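Local structure of neutral ceramidase (Pseudomonas aeruginosa, 2ZWS) at residues D538-A543 / I600-P605. The protein hydrolyses the N-acyl linkage of ceramides to sphingosine and free fatty acid, and also runs the reverse synthesis, using a bound zinc ion. Numbering follows the deposited sequence. Where two conformers were deposited one is given.
Sequences DKVTVA and ISWSIP
Val540 and Ile604 meet methyl to methyl, Val540 CG2 lying 3.7 Å from Ile604 CD1. Around them an antiparallel strand pair sorts its side chains by alternation, Val540-Trp602 and Val542-Ile600 on one face, Lys539-Ser603 and Thr541-Ser601 on the other. On the apolar face, Val540 CG2 also approaches the Trp602 ring obliquely, while Ile604 CG1 sits 3.7 Å above one face of that indole, toward its rim. Val542 CG2 packs against Ile600 CB at 4.1 Å. On the opposite face Lys539, with CG anti to its backbone N (chi1 -171°) and the rest of the chain extended, runs alongside the neighbouring strand: its CG passes 3.6 Å from Ser603 OG and its CE the same distance from Ser601 OG. One water joins the ends, accepting from Lys539 NZ and hydrogen-bonding Ser601 OG. Between the two faces, paired backbone bonds link Val540 with Trp602 and Val542 with Ile600, and a nearly straight one from Ile604 N to Asp538 O (2.9 Å) continues the ladder past the strand end. Trp602 also touches the magnesium ligand Thr584 on the next strand of its own sheet. Phe639 and Ile615 cover the apolar side, the face-to-face sheet packing characteristic of the C-terminal beta-sandwich.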
ATOM      1  N   ASP A 538     -19.878 -12.153  20.976  1.00 22.40           N
ATOM      2  CA  ASP A 538     -18.834 -12.370  21.970  1.00 21.89           C
ATOM      3  C   ASP A 538     -17.477 -12.529  21.314  1.00 21.07           C
ATOM      4  O   ASP A 538     -17.370 -13.032  20.183  1.00 20.69           O
ATOM      5  CB  ASP A 538     -19.119 -13.629  22.799  1.00 21.76           C
ATOM      6  CG  ASP A 538     -20.288 -13.462  23.780  1.00 24.62           C
ATOM      7  OD1 ASP A 538     -20.724 -14.496  24.330  1.00 26.10           O
ATOM      8  OD2 ASP A 538     -20.764 -12.325  24.021  1.00 25.17           O
ATOM      9  N   LYS A 539     -16.430 -12.161  22.055  1.00 20.09           N
ATOM     10  CA  LYS A 539     -15.061 -12.405  21.615  1.00 19.59           C
ATOM     11  C   LYS A 539     -14.457 -13.615  22.337  1.00 19.03           C
ATOM     12  O   LYS A 539     -14.430 -13.654  23.569  1.00 20.12           O
ATOM     13  CB  LYS A 539     -14.214 -11.167  21.880  1.00 19.76           C
ATOM     14  CG  LYS A 539     -12.813 -11.189  21.278  1.00 19.99           C
ATOM     15  CD  LYS A 539     -12.084  -9.924  21.758  1.00 24.04           C
ATOM     16  CE  LYS A 539     -10.986  -9.504  20.786  1.00 28.11           C
ATOM     17  NZ  LYS A 539     -10.101  -8.465  21.402  1.00 30.80           N
ATOM     18  N   VAL A 540     -13.992 -14.593  21.558  1.00 17.61           N
ATOM     19  CA  VAL A 540     -13.272 -15.775  22.066  1.00 17.44           C
ATOM     20  C   VAL A 540     -11.772 -15.437  22.094  1.00 16.63           C
ATOM     21  O   VAL A 540     -11.228 -14.996  21.076  1.00 17.15           O
ATOM     22  CB  VAL A 540     -13.494 -17.010  21.141  1.00 17.41           C
ATOM     23  CG1 VAL A 540     -12.753 -18.264  21.665  1.00 16.79           C
ATOM     24  CG2 VAL A 540     -14.979 -17.300  20.978  1.00 18.75           C
ATOM     25  N   THR A 541     -11.118 -15.618  23.246  1.00 16.11           N
ATOM     26  CA  THR A 541      -9.661 -15.417  23.330  0.50 16.19           C
ATOM     27  C   THR A 541      -8.995 -16.668  23.886  1.00 15.59           C
ATOM     28  O   THR A 541      -9.379 -17.206  24.942  1.00 16.62           O
ATOM     29  CB  THR A 541      -9.231 -14.132  24.126  0.50 16.66           C
ATOM     30  OG1 THR A 541      -7.806 -13.921  24.030  0.50 17.38           O
ATOM     31  CG2 THR A 541      -9.595 -14.240  25.569  0.50 17.27           C
ATOM     32  N   VAL A 542      -8.015 -17.147  23.131  1.00 14.47           N
ATOM     33  CA  VAL A 542      -7.228 -18.307  23.517  1.00 14.46           C
ATOM     34  C   VAL A 542      -5.740 -18.000  23.348  1.00 13.72           C
ATOM     35  O   VAL A 542      -5.374 -16.961  22.779  1.00 15.05           O
ATOM     36  CB  VAL A 542      -7.601 -19.555  22.677  1.00 14.27           C
ATOM     37  CG1 VAL A 542      -9.100 -19.898  22.821  1.00 16.58           C
ATOM     38  CG2 VAL A 542      -7.198 -19.373  21.197  1.00 15.50           C
ATOM     39  N   ALA A 543      -4.875 -18.903  23.819  1.00 14.47           N
ATOM     40  CA  ALA A 543      -3.439 -18.617  23.740  1.00 14.45           C
ATOM     41  C   ALA A 543      -2.646 -19.900  23.759  1.00 14.96           C
ATOM     42  O   ALA A 543      -3.055 -20.857  24.435  1.00 15.14           O
ATOM     43  CB  ALA A 543      -2.983 -17.703  24.882  1.00 14.40           C
ATOM     44  N   ILE A 600      -4.770 -15.537  20.348  1.00 15.03           N
ATOM     45  CA  ILE A 600      -5.638 -15.545  19.176  1.00 15.06           C
ATOM     46  C   ILE A 600      -7.055 -15.246  19.628  1.00 14.90           C
ATOM     47  O   ILE A 600      -7.560 -15.813  20.598  1.00 15.49           O
ATOM     48  CB  ILE A 600      -5.552 -16.880  18.444  1.00 15.71           C
ATOM     49  CG1 ILE A 600      -4.180 -17.018  17.773  1.00 14.90           C
ATOM     50  CG2 ILE A 600      -6.700 -17.030  17.454  1.00 15.59           C
ATOM     51  CD1 ILE A 600      -3.772 -18.455  17.512  1.00 14.70           C
ATOM     52  N   SER A 601      -7.701 -14.323  18.930  1.00 14.21           N
ATOM     53  CA  SER A 601      -9.072 -14.008  19.274  1.00 14.68           C
ATOM     54  C   SER A 601      -9.973 -14.087  18.074  1.00 14.26           C
ATOM     55  O   SER A 601      -9.524 -13.904  16.923  1.00 14.23           O
ATOM     56  CB  SER A 601      -9.157 -12.627  19.904  1.00 15.07           C
ATOM     57  OG  SER A 601      -8.741 -11.632  18.995  1.00 17.63           O
ATOM     58  N   TRP A 602     -11.248 -14.344  18.352  1.00 14.12           N
ATOM     59  CA  TRP A 602     -12.283 -14.396  17.323  1.00 14.82           C
ATOM     60  C   TRP A 602     -13.504 -13.662  17.850  1.00 15.80           C
ATOM     61  O   TRP A 602     -14.102 -14.071  18.852  1.00 16.93           O
ATOM     62  CB  TRP A 602     -12.633 -15.847  17.015  1.00 15.57           C
ATOM     63  CG  TRP A 602     -13.680 -16.035  15.922  1.00 16.27           C
ATOM     64  CD1 TRP A 602     -13.820 -15.290  14.782  1.00 16.28           C
ATOM     65  CD2 TRP A 602     -14.699 -17.061  15.867  1.00 16.13           C
ATOM     66  NE1 TRP A 602     -14.872 -15.797  14.014  1.00 17.25           N
ATOM     67  CE2 TRP A 602     -15.425 -16.863  14.661  1.00 17.88           C
ATOM     68  CE3 TRP A 602     -15.078 -18.117  16.722  1.00 16.50           C
ATOM     69  CZ2 TRP A 602     -16.506 -17.688  14.274  1.00 17.43           C
ATOM     70  CZ3 TRP A 602     -16.157 -18.958  16.320  1.00 17.36           C
ATOM     71  CH2 TRP A 602     -16.847 -18.727  15.110  1.00 16.98           C
ATOM     72  N   SER A 603     -13.880 -12.581  17.180  1.00 16.97           N
ATOM     73  CA  SER A 603     -15.127 -11.906  17.490  1.00 18.43           C
ATOM     74  C   SER A 603     -16.209 -12.531  16.621  1.00 18.65           C
ATOM     75  O   SER A 603     -16.179 -12.391  15.399  1.00 19.33           O
ATOM     76  CB  SER A 603     -14.976 -10.413  17.232  1.00 19.07           C
ATOM     77  OG  SER A 603     -13.978  -9.872  18.096  1.00 22.99           O
ATOM     78  N   ILE A 604     -17.148 -13.243  17.252  1.00 19.08           N
ATOM     79  CA  ILE A 604     -18.115 -14.082  16.527  1.00 19.64           C
ATOM     80  C   ILE A 604     -19.157 -13.187  15.863  1.00 20.87           C
ATOM     81  O   ILE A 604     -19.925 -12.523  16.563  1.00 21.00           O
ATOM     82  CB  ILE A 604     -18.816 -15.091  17.492  1.00 19.37           C
ATOM     83  CG1 ILE A 604     -17.792 -15.976  18.206  1.00 19.25           C
ATOM     84  CG2 ILE A 604     -19.813 -15.953  16.729  1.00 20.77           C
ATOM     85  CD1 ILE A 604     -18.283 -16.529  19.525  1.00 19.12           C
ATOM     86  N   PRO A 605     -19.147 -13.125  14.509  1.00 21.96           N
ATOM     87  CA  PRO A 605     -20.017 -12.170  13.810  1.00 22.99           C
ATOM     88  C   PRO A 605     -21.457 -12.654  13.635  1.00 24.77           C
ATOM     89  O   PRO A 605     -21.702 -13.852  13.689  1.00 24.37           O
ATOM     90  CB  PRO A 605     -19.342 -12.049  12.443  1.00 23.21           C
ATOM     91  CG  PRO A 605     -18.820 -13.415  12.186  1.00 22.17           C
ATOM     92  CD  PRO A 605     -18.305 -13.886  13.562  1.00 21.51           C
TER
HETATM   93  O   HOH W   1      -7.683  -9.743  20.510  1.00 35.41           O